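Local coordinates for protein 6-phosphogluconolactonase (Shewanella baltica, PDB 3NWP) that probably hydrolyses 6-phosphogluconolactone to 6-phosphogluconate, the second step of the oxidative pentose phosphate pathway, at residues 28-33 with 59-64; 73-78 with 104-109. One frame throughout, in Å; residues are numbered along the deposited sequence.

Interaction 1: residues 28-33 with 59-64; sequences QLQEAV and KSIDWS
Q30 and I61 bring the two backbones closest, with their CA atoms 5.9 Å apart, where a helix meets a loop that passes into a 3-10 turn at W63. The Q30 side chain runs past I61 in the opposite sense, and its amide makes two hydrogen bonds to D62. OE1 of Q30 accepts from the backbone N of D62 at 2.8 Å, and the donor lies in the carbonyl plane. The bond is nearly straight, with an N-H...O angle of 163°. NE2 of Q30 donates to OD2 of D62 at 2.9 Å. It comes from above the carboxylate plane, while OD2 lies near the amide plane; the two planes are 83° apart. A second partner of NE2 is OD1 of D34, one turn further along the helix. The amide is thus held at both ends, which fixes its flip. CG of Q30 is anti to the backbone N, and the chain then bends at chi2 (65°), which carries the amide across to the loop.

CD1 of I61 sits 3.7 Å above the W63 ring plane, over its centre, and touches CB of L29 at 3.8 Å. CD1 of L29 also meets CZ3 of W63 at 3.9 Å, approaching the ring obliquely. NE1 of W63 donates to O of K59. V33 adds a lighter contact, its CG1 lying 3.8 Å from OD2 of D62.

D62 is the centre of an inverse gamma turn. Its loop returns from helix 50-58 to strand 66-74, which pairs in parallel with strand 39-43, so it belongs to a beta-alpha-beta crossover. The contact joins this loop to helix 14-36. L29 also packs on strands 39-43 and 132-135, V33 touches A39, and I61 touches A26, one turn before Q30 on helix 14-36.

Interaction 2: residues 73-78 with 104-109; sequences ERWVEA and GLKNMF
NZ of K106 makes an off-centre cation-pi contact with the five-membered ring of W75, 4.0 Å from its centroid, and several groups grip it. It donates to O of N107 at 2.8 Å and to water 2. Water 3 gives a third, weak bond. Both waters also donate to OE2 of E77, weakly in the case of water 2. E77 and K106 are thus linked through water, their charges too far apart for a salt bridge.

The lysine chain crosses W75 at about a right angle. CE of K106 lies over the face of the five-membered ring, 3.5 Å from its centroid and 9° off the normal, a CH-pi contact. CD sits over the centre of the whole indole. CG of K106 is anti to the backbone N, and bends at chi2 (67°) and chi4 (65°) fold the chain over the ring. CE also touches O of V76.

NE1 of W75 donates to O of F109 at 2.8 Å. The acceptor lies in the ring plane, but the donor stands above the carbonyl plane of F109. OD1 of N107 is near the same edge, 3.4 Å from CZ2 of W75. That oxygen accepts from N of F109, an Asx turn, while ND2 of N107 bonds to O of G115. Before W75 in the chain, CB of E73 packs on CB of L105. Water 1 bridges OE2 of E73 to the backbone N of K106. W75 centres an inverse gamma turn by the end of strand 66-74 and also packs on I176 and A112.

A leucine in place of W75 would probably leave O of F109 without its donor and K106 without its aromatic platform.

E77 probably offsets the lysine charge through water, while the indole N-H sets the ring edge against F109.

Overall arrangement
Interactions 1 and 2 sit at the two ends of one strand. The loop 59-64 of interaction 1 leads into strand 66-74, and segment 73-78 of interaction 2 takes in its far end and the loop beyond. The two do not touch: their centres are 27 Å apart and their nearest atoms about 14 Å. Strand 66-74 runs parallel to 39-43 and 101-102, and loop 104-109 follows the latter. Interaction 2 therefore lies at the carboxyl ends of these parallel strands, where active sites of Rossmann-like folds usually open. Interaction 1 lies at their amino ends, probably remote from the substrate. Neither contact includes a bound ligand.

Interaction 1: residues 28-33 with 59-64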
ATOM      1  N   GLN A  28       9.234  12.557  -4.659  1.00 14.53           N
ATOM      2  CA  GLN A  28       9.130  12.487  -3.205  1.00 14.45           C
ATOM      3  C   GLN A  28      10.158  11.557  -2.574  1.00 13.99           C
ATOM      4  O   GLN A  28      10.716  11.873  -1.537  1.00 14.45           O
ATOM      5  CB  GLN A  28       7.717  12.139  -2.715  1.00 14.98           C
ATOM      6  CG  GLN A  28       6.792  13.297  -2.879  1.00 16.64           C
ATOM      7  CD  GLN A  28       5.383  12.970  -2.593  1.00 20.90           C
ATOM      8  OE1 GLN A  28       4.923  11.847  -2.885  1.00 19.72           O
ATOM      9  NE2 GLN A  28       4.644  13.936  -2.043  1.00 20.86           N
ATOM     10  N   LEU A  29      10.469  10.434  -3.207  1.00 13.55           N
ATOM     11  CA  LEU A  29      11.494   9.534  -2.664  1.00 14.00           C
ATOM     12  C   LEU A  29      12.884  10.187  -2.740  1.00 15.06           C
ATOM     13  O   LEU A  29      13.636  10.122  -1.751  1.00 14.77           O
ATOM     14  CB  LEU A  29      11.472   8.202  -3.424  1.00 14.53           C
ATOM     15  CG  LEU A  29      10.225   7.344  -3.152  1.00 15.05           C
ATOM     16  CD1 LEU A  29      10.232   6.097  -4.116  1.00 15.09           C
ATOM     17  CD2 LEU A  29      10.068   6.934  -1.646  1.00 14.76           C
ATOM     18  N   GLN A  30      13.192  10.826  -3.861  1.00 15.38           N
ATOM     19  CA  GLN A  30      14.478  11.517  -3.958  1.00 16.43           C
ATOM     20  C   GLN A  30      14.579  12.671  -2.960  1.00 16.40           C
ATOM     21  O   GLN A  30      15.640  12.876  -2.350  1.00 17.17           O
ATOM     22  CB  GLN A  30      14.776  11.965  -5.370  1.00 17.18           C
ATOM     23  CG  GLN A  30      16.196  12.560  -5.518  1.00 19.11           C
ATOM     24  CD  GLN A  30      17.251  11.526  -5.267  1.00 20.99           C
ATOM     25  OE1 GLN A  30      17.220  10.457  -5.893  1.00 21.30           O
ATOM     26  NE2 GLN A  30      18.174  11.810  -4.321  1.00 19.00           N
ATOM     27  N   GLU A  31      13.510  13.432  -2.751  0.50 13.95           N
ATOM     28  CA  GLU A  31      13.577  14.510  -1.763  0.50 14.27           C
ATOM     29  C   GLU A  31      13.772  13.948  -0.331  0.50 15.63           C
ATOM     30  O   GLU A  31      14.408  14.590   0.541  0.50 15.15           O
ATOM     31  CB  GLU A  31      12.301  15.368  -1.865  0.50 14.75           C
ATOM     32  CG  GLU A  31      12.190  16.129  -3.156  0.50 14.94           C
ATOM     33  CD  GLU A  31      10.800  16.667  -3.498  0.50 27.94           C
ATOM     34  OE1 GLU A  31       9.802  16.349  -2.815  0.50 30.67           O
ATOM     35  OE2 GLU A  31      10.717  17.398  -4.513  0.50 33.57           O
ATOM     36  N   ALA A  32      13.229  12.760  -0.049  1.00 15.75           N
ATOM     37  CA  ALA A  32      13.468  12.102   1.198  1.00 14.77           C
ATOM     38  C   ALA A  32      14.900  11.616   1.350  1.00 16.39           C
ATOM     39  O   ALA A  32      15.479  11.815   2.406  1.00 16.08           O
ATOM     40  CB  ALA A  32      12.463  10.965   1.431  1.00 15.55           C
ATOM     41  N   VAL A  33      15.476  11.021   0.315  1.00 15.80           N
ATOM     42  CA  VAL A  33      16.902  10.650   0.312  1.00 16.90           C
ATOM     43  C   VAL A  33      17.733  11.910   0.537  1.00 17.98           C
ATOM     44  O   VAL A  33      18.665  11.911   1.382  1.00 18.59           O
ATOM     45  CB  VAL A  33      17.326   9.941  -0.942  1.00 17.84           C
ATOM     46  CG1 VAL A  33      18.891   9.736  -0.973  1.00 18.13           C
ATOM     47  CG2 VAL A  33      16.602   8.599  -1.090  1.00 15.89           C
ATOM     48  N   LYS A  59      12.920   5.171 -13.302  1.00 16.86           N
ATOM     49  CA  LYS A  59      13.214   6.526 -12.811  1.00 16.96           C
ATOM     50  C   LYS A  59      14.645   6.607 -12.253  1.00 15.81           C
ATOM     51  O   LYS A  59      15.055   5.721 -11.497  1.00 17.71           O
ATOM     52  CB  LYS A  59      12.199   6.953 -11.751  1.00 18.21           C
ATOM     53  CG  LYS A  59      10.776   7.156 -12.275  1.00 19.02           C
ATOM     54  CD  LYS A  59      10.686   8.371 -13.161  1.00 20.60           C
ATOM     55  CE  LYS A  59       9.281   8.558 -13.758  1.00 22.06           C
ATOM     56  NZ  LYS A  59       9.274   9.757 -14.658  1.00 23.94           N
ATOM     57  N   SER A  60      15.374   7.665 -12.624  1.00 18.02           N
ATOM     58  CA  SER A  60      16.737   7.868 -12.181  1.00 18.32           C
ATOM     59  C   SER A  60      16.776   8.647 -10.859  1.00 18.49           C
ATOM     60  O   SER A  60      16.790   9.871 -10.828  1.00 20.02           O
ATOM     61  CB  SER A  60      17.539   8.641 -13.248  1.00 19.30           C
ATOM     62  OG  SER A  60      18.904   8.784 -12.851  1.00 23.28           O
ATOM     63  N   ILE A  61      16.585   7.891  -9.780  1.00 16.28           N
ATOM     64  CA  ILE A  61      16.742   8.409  -8.416  1.00 16.17           C
ATOM     65  C   ILE A  61      17.695   7.451  -7.694  1.00 18.04           C
ATOM     66  O   ILE A  61      18.071   6.376  -8.233  1.00 19.41           O
ATOM     67  CB  ILE A  61      15.361   8.515  -7.675  1.00 16.63           C
ATOM     68  CG1 ILE A  61      14.684   7.165  -7.522  1.00 18.09           C
ATOM     69  CG2 ILE A  61      14.438   9.537  -8.405  1.00 16.34           C
ATOM     70  CD1 ILE A  61      13.513   7.128  -6.405  1.00 17.52           C
ATOM     71  N   ASP A  62      18.044   7.850  -6.458  1.00 17.59           N
ATOM     72  CA  ASP A  62      18.960   7.090  -5.615  1.00 19.53           C
ATOM     73  C   ASP A  62      18.245   5.859  -5.013  1.00 19.11           C
ATOM     74  O   ASP A  62      18.109   5.736  -3.789  1.00 20.41           O
ATOM     75  CB  ASP A  62      19.533   8.007  -4.521  1.00 19.64           C
ATOM     76  CG  ASP A  62      20.448   9.075  -5.019  1.00 20.58           C
ATOM     77  OD1 ASP A  62      21.154   8.896  -6.047  1.00 22.88           O
ATOM     78  OD2 ASP A  62      20.568  10.163  -4.369  1.00 22.93           O
ATOM     79  N   TRP A  63      17.837   4.900  -5.852  1.00 18.21           N
ATOM     80  CA  TRP A  63      17.113   3.709  -5.443  1.00 16.59           C
ATOM     81  C   TRP A  63      17.778   2.864  -4.356  1.00 18.17           C
ATOM     82  O   TRP A  63      17.100   2.208  -3.575  1.00 18.90           O
ATOM     83  CB  TRP A  63      16.739   2.803  -6.616  1.00 19.76           C
ATOM     84  CG  TRP A  63      15.578   3.283  -7.469  1.00 18.24           C
ATOM     85  CD1 TRP A  63      15.643   3.756  -8.740  1.00 19.81           C
ATOM     86  CD2 TRP A  63      14.191   3.355  -7.085  1.00 18.48           C
ATOM     87  NE1 TRP A  63      14.383   4.087  -9.187  1.00 17.73           N
ATOM     88  CE2 TRP A  63      13.477   3.856  -8.180  1.00 16.66           C
ATOM     89  CE3 TRP A  63      13.494   3.019  -5.923  1.00 17.56           C
ATOM     90  CZ2 TRP A  63      12.104   4.023  -8.141  1.00 17.84           C
ATOM     91  CZ3 TRP A  63      12.124   3.197  -5.876  1.00 18.55           C
ATOM     92  CH2 TRP A  63      11.437   3.714  -6.974  1.00 18.61           C
ATOM     93  N   SER A  64      19.123   2.881  -4.364  1.00 19.25           N
ATOM     94  CA  SER A  64      19.861   2.097  -3.379  1.00 20.44           C
ATOM     95  C   SER A  64      19.733   2.639  -1.957  1.00 20.11           C
ATOM     96  O   SER A  64      20.050   1.949  -0.989  1.00 21.02           O
ATOM     97  CB  SER A  64      21.359   1.924  -3.794  1.00 19.52           C
ATOM     98  OG  SER A  64      22.054   3.165  -3.821  1.00 23.27           O
TER

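Interaction 2: residues 73-78 with 104-109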
ATOM      1  N   GLU A  73       0.349  -8.861   2.470  1.00 16.85           N
ATOM      2  CA  GLU A  73       0.840 -10.029   1.765  1.00 17.89           C
ATOM      3  C   GLU A  73      -0.091 -11.187   2.032  1.00 17.60           C
ATOM      4  O   GLU A  73      -0.696 -11.292   3.071  1.00 16.32           O
ATOM      5  CB  GLU A  73       2.288 -10.351   2.165  1.00 16.90           C
ATOM      6  CG  GLU A  73       2.899 -11.578   1.517  1.00 18.19           C
ATOM      7  CD  GLU A  73       2.953 -11.476  -0.015  1.00 18.85           C
ATOM      8  OE1 GLU A  73       1.904 -11.616  -0.668  1.00 18.76           O
ATOM      9  OE2 GLU A  73       4.089 -11.210  -0.523  1.00 20.20           O
ATOM     10  N   ARG A  74      -0.235 -12.050   1.031  1.00 17.31           N
ATOM     11  CA  ARG A  74      -0.947 -13.324   1.185  1.00 17.45           C
ATOM     12  C   ARG A  74       0.030 -14.341   1.735  1.00 18.18           C
ATOM     13  O   ARG A  74       1.218 -14.395   1.323  1.00 18.57           O
ATOM     14  CB  ARG A  74      -1.482 -13.789  -0.161  1.00 18.69           C
ATOM     15  CG  ARG A  74      -2.633 -12.960  -0.754  1.00 20.46           C
ATOM     16  CD  ARG A  74      -2.158 -11.623  -1.339  1.00 19.92           C
ATOM     17  NE  ARG A  74      -3.251 -10.930  -1.999  1.00 20.17           N
ATOM     18  CZ  ARG A  74      -3.744 -11.255  -3.193  1.00 26.70           C
ATOM     19  NH1 ARG A  74      -3.214 -12.245  -3.930  1.00 27.45           N
ATOM     20  NH2 ARG A  74      -4.780 -10.569  -3.674  1.00 27.10           N
ATOM     21  N   TRP A  75      -0.428 -15.160   2.690  1.00 18.65           N
ATOM     22  CA  TRP A  75       0.486 -16.128   3.333  1.00 19.34           C
ATOM     23  C   TRP A  75       0.623 -17.388   2.440  1.00 21.71           C
ATOM     24  O   TRP A  75      -0.006 -18.476   2.694  1.00 23.70           O
ATOM     25  CB  TRP A  75       0.048 -16.444   4.777  1.00 20.31           C
ATOM     26  CG  TRP A  75       1.186 -16.852   5.589  1.00 18.96           C
ATOM     27  CD1 TRP A  75       1.577 -18.147   5.935  1.00 20.07           C
ATOM     28  CD2 TRP A  75       2.165 -15.991   6.139  1.00 16.63           C
ATOM     29  NE1 TRP A  75       2.733 -18.101   6.669  1.00 20.39           N
ATOM     30  CE2 TRP A  75       3.124 -16.795   6.812  1.00 18.46           C
ATOM     31  CE3 TRP A  75       2.352 -14.606   6.110  1.00 17.90           C
ATOM     32  CZ2 TRP A  75       4.224 -16.263   7.440  1.00 21.77           C
ATOM     33  CZ3 TRP A  75       3.441 -14.065   6.731  1.00 19.94           C
ATOM     34  CH2 TRP A  75       4.386 -14.893   7.401  1.00 21.17           C
ATOM     35  N   VAL A  76       1.417 -17.218   1.379  1.00 20.68           N
ATOM     36  CA  VAL A  76       1.671 -18.202   0.359  1.00 21.08           C
ATOM     37  C   VAL A  76       3.155 -18.031   0.028  1.00 22.18           C
ATOM     38  O   VAL A  76       3.768 -17.012   0.399  1.00 21.69           O
ATOM     39  CB  VAL A  76       0.820 -17.990  -0.900  1.00 23.86           C
ATOM     40  CG1 VAL A  76      -0.732 -18.128  -0.633  1.00 21.76           C
ATOM     41  CG2 VAL A  76       1.160 -16.630  -1.566  1.00 21.73           C
ATOM     42  N   GLU A  77       3.766 -19.017  -0.645  1.00 23.59           N
ATOM     43  CA  GLU A  77       5.169 -18.891  -0.982  1.00 26.76           C
ATOM     44  C   GLU A  77       5.411 -17.647  -1.830  1.00 22.42           C
ATOM     45  O   GLU A  77       4.572 -17.269  -2.642  1.00 24.00           O
ATOM     46  CB  GLU A  77       5.664 -20.118  -1.766  1.00 28.16           C
ATOM     47  CG  GLU A  77       5.619 -21.434  -0.984  1.00 35.13           C
ATOM     48  CD  GLU A  77       6.584 -21.432   0.153  1.00 48.17           C
ATOM     49  OE1 GLU A  77       7.790 -21.250  -0.120  1.00 57.56           O
ATOM     50  OE2 GLU A  77       6.140 -21.606   1.311  1.00 55.51           O
ATOM     51  N   ALA A  78       6.602 -17.085  -1.700  1.00 28.39           N
ATOM     52  CA  ALA A  78       6.919 -15.809  -2.342  1.00 30.11           C
ATOM     53  C   ALA A  78       7.077 -15.914  -3.854  1.00 33.06           C
ATOM     54  O   ALA A  78       7.133 -14.885  -4.532  1.00 35.09           O
ATOM     55  CB  ALA A  78       8.170 -15.183  -1.693  1.00 32.10           C
ATOM     56  N   GLY A 104      10.170  -8.220   2.029  1.00 20.85           N
ATOM     57  CA  GLY A 104       8.811  -8.693   2.001  1.00 19.70           C
ATOM     58  C   GLY A 104       8.323  -8.967   3.413  1.00 21.07           C
ATOM     59  O   GLY A 104       9.015  -8.697   4.405  1.00 22.02           O
ATOM     60  N   LEU A 105       7.118  -9.505   3.471  1.00 19.05           N
ATOM     61  CA  LEU A 105       6.472  -9.862   4.734  1.00 18.78           C
ATOM     62  C   LEU A 105       6.421 -11.367   4.974  1.00 20.46           C
ATOM     63  O   LEU A 105       6.359 -11.782   6.136  1.00 19.68           O
ATOM     64  CB  LEU A 105       5.081  -9.288   4.801  1.00 17.21           C
ATOM     65  CG  LEU A 105       4.967  -7.770   4.626  1.00 17.69           C
ATOM     66  CD1 LEU A 105       3.528  -7.246   4.621  1.00 17.11           C
ATOM     67  CD2 LEU A 105       5.685  -7.050   5.729  1.00 20.79           C
ATOM     68  N   LYS A 106       6.319 -12.184   3.927  1.00 18.73           N
ATOM     69  CA  LYS A 106       6.276 -13.655   4.121  1.00 18.04           C
ATOM     70  C   LYS A 106       7.573 -14.137   4.738  1.00 19.14           C
ATOM     71  O   LYS A 106       8.681 -13.698   4.369  1.00 21.14           O
ATOM     72  CB  LYS A 106       6.060 -14.368   2.777  1.00 20.28           C
ATOM     73  CG  LYS A 106       5.914 -15.882   2.857  1.00 21.78           C
ATOM     74  CD  LYS A 106       4.637 -16.281   3.568  1.00 20.00           C
ATOM     75  CE  LYS A 106       4.333 -17.792   3.519  1.00 23.92           C
ATOM     76  NZ  LYS A 106       5.309 -18.654   4.245  1.00 23.10           N
ATOM     77  N   ASN A 107       7.453 -15.077   5.688  1.00 19.79           N
ATOM     78  CA  ASN A 107       8.625 -15.758   6.278  1.00 18.84           C
ATOM     79  C   ASN A 107       8.282 -17.232   6.464  1.00 20.97           C
ATOM     80  O   ASN A 107       7.209 -17.681   6.051  1.00 21.50           O
ATOM     81  CB  ASN A 107       9.074 -15.088   7.587  1.00 19.25           C
ATOM     82  CG  ASN A 107       7.973 -15.038   8.608  1.00 20.72           C
ATOM     83  OD1 ASN A 107       7.278 -16.059   8.864  1.00 21.20           O
ATOM     84  ND2 ASN A 107       7.772 -13.835   9.187  1.00 19.63           N
HETATM   85  N   MSE A 108       9.230 -17.992   7.053  0.75 23.36           N
HETATM   86  CA  MSE A 108       9.071 -19.443   7.093  0.75 27.27           C
HETATM   87  C   MSE A 108       7.960 -19.991   7.988  0.75 25.80           C
HETATM   88  O   MSE A 108       7.583 -21.170   7.858  0.75 24.70           O
HETATM   89  CB  MSE A 108      10.414 -20.128   7.394  0.75 29.04           C
HETATM   90  CG  MSE A 108      11.368 -20.110   6.192  0.75 41.22           C
HETATM   91 SE   MSE A 108      10.657 -20.994   4.558  0.60 53.91          SE
HETATM   92  CE  MSE A 108      10.367 -22.805   5.269  0.75 50.47           C
ATOM     93  N   PHE A 109       7.402 -19.157   8.863  1.00 24.57           N
ATOM     94  CA  PHE A 109       6.310 -19.606   9.728  1.00 22.81           C
ATOM     95  C   PHE A 109       5.123 -20.073   8.898  1.00 24.06           C
ATOM     96  O   PHE A 109       4.893 -19.566   7.792  1.00 22.58           O
ATOM     97  CB  PHE A 109       5.930 -18.552  10.765  1.00 23.54           C
ATOM     98  CG  PHE A 109       6.903 -18.420  11.898  1.00 20.77           C
ATOM     99  CD1 PHE A 109       6.859 -19.298  12.978  1.00 24.02           C
ATOM    100  CD2 PHE A 109       7.836 -17.415  11.922  1.00 21.01           C
ATOM    101  CE1 PHE A 109       7.751 -19.143  14.034  1.00 23.39           C
ATOM    102  CE2 PHE A 109       8.698 -17.233  12.979  1.00 25.48           C
ATOM    103  CZ  PHE A 109       8.675 -18.126  14.051  1.00 25.79           C
TER
HETATM  104  O   HOH W   1       6.247 -11.064   1.170  1.00 12.00           O
HETATM  105  O   HOH W   2       7.702 -19.034   2.906  1.00 18.36           O
HETATM  106  O   HOH W   3       3.442 -20.857   2.470  1.00 36.46           O